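Local coordinates for WipB (Legionella pneumophila, PDB 5NNY), which acts as a translocated effector, a serine/threonine phosphatase that targets the host lysosomal nutrient-sensing machinery, seen here as its phosphatase domain, at residues A[56-61]-A[65-70]; A[39-44]-A[72-77]; A[96-101]-A[131-136]. All blocks are in the same frame, centred on the assembly; numbering follows the deposited sequence.

In the fold
Contacts 1 and 2 share helix 64-79. Contact 1 packs its first part against the loop that leads into it. Contact 2 packs its later part against helix 32-42. Their centres are about 13 Å apart, and both lie toward one end of the molecule, more than 20 Å from its centre. Contact 3 is more central, about 7 Å from the centre of the chain. Its loop 96-101 resembles a motif that builds the active site in related phosphatases. The centre of contact 3 is about 22 Å from that of contact 1 and 21 Å from that of contact 2. Nearest atoms are about 6 Å apart for contacts 2 and 3 and about 10 Å for contacts 1 and 3, so neither touches contact 3.

Contact 1: residues A[56-61]-A[65-70]; sequences APVFSA and QERLEE
Arg67 reaches back from helix 64-79 over Val58 and Ala61, which lie in the loop just before that helix. Its CB starts the contact, 3.7 Å from Val58 CG2. CG stands anti to the carbonyl carbon (chi1 -70°), and from there the chain runs extended to NE. This carries CD past the same valine methyl and up to Ala61, with CD 3.7 Å from Ala61 CB. The packing tightens at NE, which is 3.2 Å from Ala61 CB. CZ follows at 3.6 Å from that methyl, which lies over one face of the guanidinium. The charged end is held from elsewhere: NH2 makes a salt bridge with Glu46, and NE a hydrogen bond with Asn63. The long apolar part of Arg67 thus covers the loop, while its end is fixed by polar partners.

Leu68 continues the contact on the buried side. Its CD2 meets Val58 CG2 at 3.7 Å, the two side chains crossing at about a right angle. Its other methyl, CD1, is 3.9 Å from Phe59 CE1. Within the loop, Val58 CG1 sits over the centre of the Phe59 ring, 3.7 Å above its plane. Phe59 and Leu68 both also touch helix 159-169, so the apolar patch extends beyond this pair of segments.

No hydrogen bond joins the two segments. The loop has its own backbone bonds between residues three apart, such as Phe59 N to Ala56 O. The arrangement is a loop of successive i to i+3 turns packed on the first turns of the helix that follows, with apolar contacts inside and the partly exposed Arg67 along one side.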
loop_
_atom_site.group_PDB
_atom_site.type_symbol
_atom_site.label_atom_id
_atom_site.label_comp_id
_atom_site.label_asym_id
_atom_site.label_seq_id
_atom_site.Cartn_x
_atom_site.Cartn_y
_atom_site.Cartn_z
ATOM N N ALA A 56 -1.240 -10.042 20.616
ATOM C CA ALA A 56 -0.911 -11.420 20.295
ATOM C C ALA A 56 -0.096 -12.015 21.439
ATOM O O ALA A 56 0.732 -11.313 22.038
ATOM C CB ALA A 56 -0.114 -11.500 18.994
ATOM N N PRO A 57 -0.314 -13.286 21.782
ATOM C CA PRO A 57 0.395 -13.872 22.935
ATOM C C PRO A 57 1.906 -13.738 22.878
ATOM O O PRO A 57 2.546 -13.593 23.934
ATOM C CB PRO A 57 -0.042 -15.339 22.885
ATOM C CG PRO A 57 -1.441 -15.266 22.324
ATOM C CD PRO A 57 -1.393 -14.162 21.282
ATOM N N VAL A 58 2.501 -13.765 21.678
ATOM C CA VAL A 58 3.962 -13.768 21.565
ATOM C C VAL A 58 4.564 -12.531 22.235
ATOM O O VAL A 58 5.655 -12.591 22.807
ATOM C CB VAL A 58 4.389 -13.891 20.087
ATOM C CG1 VAL A 58 3.857 -12.734 19.240
ATOM C CG2 VAL A 58 5.902 -13.977 19.969
ATOM N N PHE A 59 3.849 -11.403 22.213
ATOM C CA PHE A 59 4.448 -10.166 22.697
ATOM C C PHE A 59 4.367 -10.004 24.208
ATOM O O PHE A 59 4.989 -9.084 24.746
ATOM C CB PHE A 59 3.801 -8.973 21.994
ATOM C CG PHE A 59 4.027 -8.980 20.514
ATOM C CD1 PHE A 59 5.314 -8.872 20.006
ATOM C CD2 PHE A 59 2.966 -9.119 19.632
ATOM C CE1 PHE A 59 5.542 -8.891 18.645
ATOM C CE2 PHE A 59 3.185 -9.133 18.256
ATOM C CZ PHE A 59 4.473 -9.021 17.762
ATOM N N SER A 60 3.630 -10.863 24.902
ATOM C CA SER A 60 3.658 -10.885 26.356
ATOM C C SER A 60 4.516 -12.021 26.891
ATOM O O SER A 60 4.642 -12.172 28.112
ATOM C CB SER A 60 2.239 -10.995 26.916
ATOM O OG SER A 60 1.799 -12.335 26.867
ATOM N N ALA A 61 5.111 -12.813 26.008
ATOM C CA ALA A 61 5.895 -13.956 26.426
ATOM C C ALA A 61 7.298 -13.519 26.813
ATOM O O ALA A 61 7.896 -12.639 26.184
ATOM C CB ALA A 61 5.955 -15.004 25.311
ATOM N N GLN A 65 11.490 -12.899 21.954
ATOM C CA GLN A 65 12.502 -12.806 20.910
ATOM C C GLN A 65 12.722 -14.164 20.259
ATOM O O GLN A 65 12.736 -14.273 19.027
ATOM C CB GLN A 65 13.815 -12.250 21.459
ATOM C CG GLN A 65 14.805 -11.937 20.342
ATOM C CD GLN A 65 16.086 -11.267 20.782
ATOM O OE1 GLN A 65 16.250 -10.899 21.939
ATOM N NE2 GLN A 65 17.004 -11.092 19.839
ATOM N N GLU A 66 12.888 -15.211 21.076
ATOM C CA GLU A 66 13.113 -16.553 20.545
ATOM C C GLU A 66 11.951 -16.987 19.663
ATOM O O GLU A 66 12.153 -17.480 18.552
ATOM C CB GLU A 66 13.318 -17.560 21.688
ATOM C CG GLU A 66 13.301 -19.022 21.203
ATOM C CD GLU A 66 13.208 -20.062 22.321
ATOM O OE1 GLU A 66 13.605 -21.218 22.063
ATOM O OE2 GLU A 66 12.727 -19.745 23.437
ATOM N N ARG A 67 10.722 -16.803 20.149
ATOM C CA ARG A 67 9.536 -17.188 19.394
ATOM C C ARG A 67 9.512 -16.523 18.025
ATOM O O ARG A 67 9.239 -17.172 17.008
ATOM C CB ARG A 67 8.275 -16.806 20.170
ATOM C CG ARG A 67 7.984 -17.623 21.434
ATOM C CD ARG A 67 6.911 -16.896 22.237
ATOM N NE ARG A 67 6.439 -17.600 23.433
ATOM C CZ ARG A 67 5.216 -18.109 23.551
ATOM N NH1 ARG A 67 4.823 -18.705 24.679
ATOM N NH2 ARG A 67 4.380 -18.023 22.533
ATOM N N LEU A 68 9.738 -15.207 17.998
ATOM C CA LEU A 68 9.675 -14.437 16.756
ATOM C C LEU A 68 10.808 -14.807 15.797
ATOM O O LEU A 68 10.596 -14.893 14.585
ATOM C CB LEU A 68 9.718 -12.942 17.071
ATOM C CG LEU A 68 8.518 -12.393 17.838
ATOM C CD1 LEU A 68 8.804 -11.014 18.398
ATOM C CD2 LEU A 68 7.320 -12.366 16.929
ATOM N N GLU A 69 12.015 -15.031 16.326
ATOM C CA GLU A 69 13.135 -15.448 15.485
ATOM C C GLU A 69 12.834 -16.761 14.771
ATOM O O GLU A 69 13.139 -16.912 13.582
ATOM C CB GLU A 69 14.415 -15.597 16.319
ATOM C CG GLU A 69 14.911 -14.326 17.017
ATOM C CD GLU A 69 15.819 -13.458 16.159
ATOM O OE1 GLU A 69 15.865 -13.658 14.925
ATOM O OE2 GLU A 69 16.496 -12.574 16.731
ATOM N N GLU A 70 12.261 -17.736 15.484
ATOM C CA GLU A 70 11.980 -19.021 14.847
ATOM C C GLU A 70 10.921 -18.882 13.758
ATOM O O GLU A 70 11.029 -19.510 12.699
ATOM C CB GLU A 70 11.546 -20.053 15.887
ATOM C CG GLU A 70 12.404 -20.086 17.167
ATOM C CD GLU A 70 13.895 -20.373 16.955
ATOM O OE1 GLU A 70 14.511 -19.847 16.005
ATOM O OE2 GLU A 70 14.471 -21.121 17.776
#

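Contact 2: residues A[39-44]-A[72-77]; sequences AEIYTL and KKQYNA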
loop_
_atom_site.group_PDB
_atom_site.type_symbol
_atom_site.label_atom_id
_atom_site.label_comp_id
_atom_site.label_asym_id
_atom_site.label_seq_id
_atom_site.Cartn_x
_atom_site.Cartn_y
_atom_site.Cartn_z
ATOM N N ALA A 39 0.291 -20.972 5.475
ATOM C CA ALA A 39 -0.987 -20.745 6.149
ATOM C C ALA A 39 -0.886 -21.059 7.642
ATOM O O ALA A 39 -1.471 -20.349 8.471
ATOM C CB ALA A 39 -2.095 -21.578 5.504
ATOM N N GLU A 40 -0.160 -22.130 7.994
ATOM C CA GLU A 40 0.053 -22.473 9.404
ATOM C C GLU A 40 0.764 -21.355 10.161
ATOM O O GLU A 40 0.384 -21.014 11.289
ATOM C CB GLU A 40 0.882 -23.763 9.526
ATOM C CG GLU A 40 0.886 -24.306 10.964
ATOM C CD GLU A 40 1.493 -25.671 11.089
ATOM O OE1 GLU A 40 1.719 -26.333 10.045
ATOM O OE2 GLU A 40 1.750 -26.072 12.247
ATOM N N ILE A 41 1.846 -20.821 9.591
ATOM C CA ILE A 41 2.552 -19.722 10.248
ATOM C C ILE A 41 1.632 -18.517 10.358
ATOM O O ILE A 41 1.556 -17.870 11.409
ATOM C CB ILE A 41 3.848 -19.382 9.481
ATOM C CG1 ILE A 41 4.923 -20.464 9.723
ATOM C CG2 ILE A 41 4.365 -17.994 9.878
ATOM C CD1 ILE A 41 6.162 -20.335 8.830
ATOM N N TYR A 42 0.900 -18.213 9.275
ATOM C CA TYR A 42 0.037 -17.041 9.269
ATOM C C TYR A 42 -1.030 -17.115 10.353
ATOM O O TYR A 42 -1.421 -16.078 10.907
ATOM C CB TYR A 42 -0.620 -16.837 7.883
ATOM C CG TYR A 42 -1.275 -15.483 7.862
ATOM C CD1 TYR A 42 -0.495 -14.332 7.805
ATOM C CD2 TYR A 42 -2.655 -15.340 8.009
ATOM C CE1 TYR A 42 -1.074 -13.059 7.865
ATOM C CE2 TYR A 42 -3.244 -14.069 8.058
ATOM C CZ TYR A 42 -2.439 -12.937 8.003
ATOM O OH TYR A 42 -3.008 -11.672 8.058
ATOM N N THR A 43 -1.495 -18.316 10.708
ATOM C CA THR A 43 -2.571 -18.443 11.688
ATOM C C THR A 43 -2.089 -19.040 13.004
ATOM O O THR A 43 -2.892 -19.568 13.772
ATOM C CB THR A 43 -3.749 -19.246 11.126
ATOM O OG1 THR A 43 -3.342 -20.571 10.764
ATOM C CG2 THR A 43 -4.297 -18.558 9.887
ATOM N N LEU A 44 -0.787 -18.953 13.277
ATOM C CA LEU A 44 -0.259 -19.388 14.565
ATOM C C LEU A 44 -0.991 -18.657 15.685
ATOM O O LEU A 44 -1.043 -17.426 15.674
ATOM C CB LEU A 44 1.239 -19.099 14.668
ATOM C CG LEU A 44 2.236 -20.047 14.001
ATOM C CD1 LEU A 44 3.651 -19.461 14.007
ATOM C CD2 LEU A 44 2.213 -21.378 14.719
ATOM N N LYS A 72 10.368 -16.124 12.027
ATOM C CA LYS A 72 10.956 -15.315 10.967
ATOM C C LYS A 72 11.852 -16.150 10.061
ATOM O O LYS A 72 11.780 -16.047 8.830
ATOM C CB LYS A 72 11.746 -14.160 11.580
ATOM C CG LYS A 72 12.512 -13.299 10.574
ATOM C CD LYS A 72 13.329 -12.250 11.326
ATOM C CE LYS A 72 14.426 -11.633 10.483
ATOM N NZ LYS A 72 15.321 -10.747 11.288
ATOM N N LYS A 73 12.716 -16.979 10.645
ATOM C CA LYS A 73 13.613 -17.745 9.788
ATOM C C LYS A 73 12.831 -18.732 8.926
ATOM O O LYS A 73 13.136 -18.899 7.743
ATOM C CB LYS A 73 14.693 -18.442 10.626
ATOM C CG LYS A 73 14.229 -19.635 11.411
ATOM C CD LYS A 73 15.121 -19.902 12.613
ATOM C CE LYS A 73 16.563 -20.149 12.219
ATOM N NZ LYS A 73 17.306 -20.824 13.324
ATOM N N GLN A 74 11.785 -19.361 9.474
ATOM C CA GLN A 74 11.033 -20.303 8.656
ATOM C C GLN A 74 10.199 -19.568 7.616
ATOM O O GLN A 74 10.070 -20.034 6.474
ATOM C CB GLN A 74 10.136 -21.224 9.497
ATOM C CG GLN A 74 9.552 -22.304 8.558
ATOM C CD GLN A 74 8.609 -23.318 9.177
ATOM O OE1 GLN A 74 8.170 -23.198 10.313
ATOM N NE2 GLN A 74 8.301 -24.347 8.406
ATOM N N TYR A 75 9.629 -18.419 7.990
ATOM C CA TYR A 75 8.897 -17.626 7.009
ATOM C C TYR A 75 9.797 -17.257 5.839
ATOM O O TYR A 75 9.404 -17.388 4.674
ATOM C CB TYR A 75 8.316 -16.362 7.656
ATOM C CG TYR A 75 7.483 -15.581 6.674
ATOM C CD1 TYR A 75 6.194 -15.994 6.358
ATOM C CD2 TYR A 75 8.000 -14.476 6.011
ATOM C CE1 TYR A 75 5.413 -15.307 5.439
ATOM C CE2 TYR A 75 7.226 -13.790 5.069
ATOM C CZ TYR A 75 5.934 -14.210 4.806
ATOM O OH TYR A 75 5.157 -13.549 3.890
ATOM N N ASN A 76 11.013 -16.786 6.133
ATOM C CA ASN A 76 11.920 -16.387 5.058
ATOM C C ASN A 76 12.392 -17.591 4.243
ATOM O O ASN A 76 12.686 -17.448 3.049
ATOM C CB ASN A 76 13.115 -15.620 5.630
ATOM C CG ASN A 76 12.733 -14.232 6.126
ATOM O OD1 ASN A 76 11.656 -13.720 5.808
ATOM N ND2 ASN A 76 13.614 -13.616 6.894
ATOM N N ALA A 77 12.477 -18.773 4.862
ATOM C CA ALA A 77 12.756 -19.991 4.091
ATOM C C ALA A 77 11.624 -20.304 3.116
ATOM O O ALA A 77 11.862 -20.809 2.011
ATOM C CB ALA A 77 12.981 -21.172 5.033
#
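Ile41 has CG1 anti to the carbonyl carbon (chi1 -74°), and Gln74 has CG anti to its backbone nitrogen (chi1 -172°), which brings the two side chains together. CD1 continues the extended chain of Ile41, and Gln74 is extended beyond CG. The two side chains cross obliquely, and Ile41 CD1 comes to rest against the length of the glutamine. It is 3.9 Å from Gln74 CG and 3.8 Å from Gln74 OE1. These are van der Waals contacts, as a methyl group offers the amide oxygen no conventional hydrogen bond.

The same methyl also approaches the helix backbone, with Ile41 CD1 4.0 Å from Tyr75 N. The second branch of the isoleucine turns to the tyrosine: Ile41 CG2 lies 4.4 Å from Tyr75 CD1, oblique to the ring. Beyond the pair, Tyr75 OH is hydrogen-bonded to Phe107 O of helix 105-117, and its ring meets those of Phe107 and Phe38.

Helix 32-42 ends just beyond Ile41. Thr43 is the first residue to leave the helical conformation, and it doubles back on the last turn. Its N and OG1 both donate to Ala39 O, each at 3.0 Å, from opposite faces of the carbonyl plane.

Ile71 and Leu78 of helix 64-79 also touch Ile41. With Gln74 and Tyr75 they form the four-residue set, spaced three, four and seven along a helix, that receives one side chain. Ile41 sits as a knob in this hole, a local knobs-into-holes contact between helices 32-42 and 64-79.

Contact 3: residues A[96-101]-A[131-136]; sequences DELVDR and IEFVEA
Leu98 and Val99 belong to a GDELVDRG segment in the loop after strand 90-93. It resembles the GDxVDRG motif of PPP-type phosphatases, with one extra residue before the valine. They pack on Glu132 and Phe133 of helix 128-138. Leu98 CD1 lies over one face of the Phe133 ring, 3.5 Å above the plane and offset toward the rim. It is 3.6 Å from Phe133 CD2, and the contact is a CH-pi interaction. Tyr186 meets the same ring edge-to-face.

Val99 splits its two methyls between the helix residues. CG2 is 3.8 Å from Phe133 CB. CG1, anti to the backbone nitrogen (chi1 -166°), is 3.3 Å from Glu132 OE1. That oxygen has its polar partner in Gln156, so the valine packs against a carboxylate already held in place.

The backbone of Val99 has positive phi; its N bonds to Asp105 and its O to His129. Asp96 lies close to Asp10, which follows the neighbouring strand 6-8. In related phosphatases the first aspartate of the motif bridges two metal ions, and Asp96 probably corresponds to it. The packing of loop on helix is consistent with a place beside the metal site of calcineurin-like phosphoesterases.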
loop_
_atom_site.group_PDB
_atom_site.type_symbol
_atom_site.label_atom_id
_atom_site.label_comp_id
_atom_site.label_asym_id
_atom_site.label_seq_id
_atom_site.Cartn_x
_atom_site.Cartn_y
_atom_site.Cartn_z
ATOM N N ASP A 96 -4.259 -0.870 1.287
ATOM C CA ASP A 96 -4.389 -1.501 2.597
ATOM C C ASP A 96 -3.549 -2.774 2.681
ATOM O O ASP A 96 -3.898 -3.721 3.383
ATOM C CB ASP A 96 -5.848 -1.795 2.929
ATOM C CG ASP A 96 -6.668 -0.532 3.142
ATOM O OD1 ASP A 96 -6.113 0.573 3.047
ATOM O OD2 ASP A 96 -7.878 -0.657 3.399
ATOM N N GLU A 97 -2.424 -2.792 1.957
ATOM C CA GLU A 97 -1.531 -3.944 2.016
ATOM C C GLU A 97 -0.638 -3.928 3.261
ATOM O O GLU A 97 -0.054 -4.975 3.612
ATOM C CB GLU A 97 -0.709 -4.014 0.718
ATOM C CG GLU A 97 0.423 -2.995 0.578
ATOM C CD GLU A 97 -0.029 -1.548 0.547
ATOM O OE1 GLU A 97 0.693 -0.685 1.089
ATOM O OE2 GLU A 97 -1.121 -1.257 -0.006
ATOM N N LEU A 98 -0.566 -2.784 3.953
ATOM C CA LEU A 98 0.217 -2.618 5.178
ATOM C C LEU A 98 -0.590 -1.819 6.200
ATOM O O LEU A 98 -1.574 -1.161 5.857
ATOM C CB LEU A 98 1.546 -1.901 4.889
ATOM C CG LEU A 98 2.561 -2.534 3.937
ATOM C CD1 LEU A 98 3.697 -1.543 3.620
ATOM C CD2 LEU A 98 3.139 -3.826 4.531
ATOM N N VAL A 99 -0.157 -1.876 7.471
ATOM C CA VAL A 99 -0.731 -1.091 8.576
ATOM C C VAL A 99 -2.231 -1.332 8.697
ATOM O O VAL A 99 -3.036 -0.409 8.501
ATOM C CB VAL A 99 -0.450 0.419 8.412
ATOM C CG1 VAL A 99 -0.745 1.193 9.738
ATOM C CG2 VAL A 99 0.987 0.649 7.992
ATOM N N ASP A 100 -2.628 -2.548 9.057
ATOM C CA ASP A 100 -4.050 -2.877 9.025
ATOM C C ASP A 100 -4.287 -4.070 9.945
ATOM O O ASP A 100 -3.451 -4.366 10.814
ATOM C CB ASP A 100 -4.505 -3.117 7.575
ATOM C CG ASP A 100 -5.977 -2.749 7.344
ATOM O OD1 ASP A 100 -6.842 -3.186 8.135
ATOM O OD2 ASP A 100 -6.263 -2.033 6.355
ATOM N N ARG A 101 -5.413 -4.759 9.762
ATOM C CA ARG A 101 -5.869 -5.774 10.713
ATOM C C ARG A 101 -5.059 -7.069 10.673
ATOM O O ARG A 101 -5.129 -7.849 11.637
ATOM C CB ARG A 101 -7.337 -6.105 10.453
ATOM C CG ARG A 101 -8.277 -5.031 10.962
ATOM C CD ARG A 101 -9.624 -5.031 10.265
ATOM N NE ARG A 101 -10.717 -4.809 11.212
ATOM C CZ ARG A 101 -11.019 -3.641 11.779
ATOM N NH1 ARG A 101 -12.037 -3.567 12.630
ATOM N NH2 ARG A 101 -10.308 -2.550 11.510
ATOM N N ILE A 131 0.128 5.144 3.926
ATOM C CA ILE A 131 0.756 6.398 4.201
ATOM C C ILE A 131 1.359 6.452 5.644
ATOM O O ILE A 131 2.259 7.146 5.882
ATOM C CB ILE A 131 -0.216 7.541 3.873
ATOM C CG1 ILE A 131 0.431 8.581 3.024
ATOM C CG2 ILE A 131 -0.776 8.146 5.107
ATOM C CD1 ILE A 131 -0.571 9.444 2.337
ATOM N N GLU A 132 0.800 5.717 6.590
ATOM C CA GLU A 132 1.368 5.663 7.894
ATOM C C GLU A 132 2.737 4.942 7.830
ATOM O O GLU A 132 3.659 5.336 8.478
ATOM C CB GLU A 132 0.435 4.969 8.847
ATOM C CG GLU A 132 1.050 4.700 10.175
ATOM C CD GLU A 132 0.056 4.242 11.248
ATOM O OE1 GLU A 132 -1.127 4.203 11.024
ATOM O OE2 GLU A 132 0.514 3.897 12.318
ATOM N N PHE A 133 2.825 3.883 7.041
ATOM C CA PHE A 133 4.123 3.224 6.870
ATOM C C PHE A 133 5.135 4.157 6.197
ATOM O O PHE A 133 6.303 4.236 6.621
ATOM C CB PHE A 133 3.948 1.927 6.069
ATOM C CG PHE A 133 5.225 1.136 5.892
ATOM C CD1 PHE A 133 5.796 0.480 6.968
ATOM C CD2 PHE A 133 5.860 1.096 4.659
ATOM C CE1 PHE A 133 6.974 -0.254 6.816
ATOM C CE2 PHE A 133 7.027 0.354 4.479
ATOM C CZ PHE A 133 7.593 -0.311 5.575
ATOM N N VAL A 134 4.689 4.884 5.167
ATOM C CA VAL A 134 5.538 5.861 4.494
ATOM C C VAL A 134 6.083 6.865 5.504
ATOM O O VAL A 134 7.280 7.168 5.536
ATOM C CB VAL A 134 4.745 6.569 3.380
ATOM C CG1 VAL A 134 5.511 7.803 2.913
ATOM C CG2 VAL A 134 4.460 5.604 2.235
ATOM N N GLU A 135 5.192 7.443 6.303
ATOM C CA GLU A 135 5.595 8.493 7.229
ATOM C C GLU A 135 6.569 7.962 8.263
ATOM O O GLU A 135 7.590 8.592 8.541
ATOM C CB GLU A 135 4.363 9.090 7.914
ATOM C CG GLU A 135 4.675 10.393 8.679
ATOM C CD GLU A 135 3.488 10.866 9.501
ATOM O OE1 GLU A 135 3.320 10.362 10.638
ATOM O OE2 GLU A 135 2.720 11.712 8.990
ATOM N N ALA A 136 6.255 6.801 8.842
ATOM C CA ALA A 136 7.152 6.157 9.793
ATOM C C ALA A 136 8.542 5.980 9.209
ATOM O O ALA A 136 9.545 6.266 9.873
ATOM C CB ALA A 136 6.580 4.803 10.209
#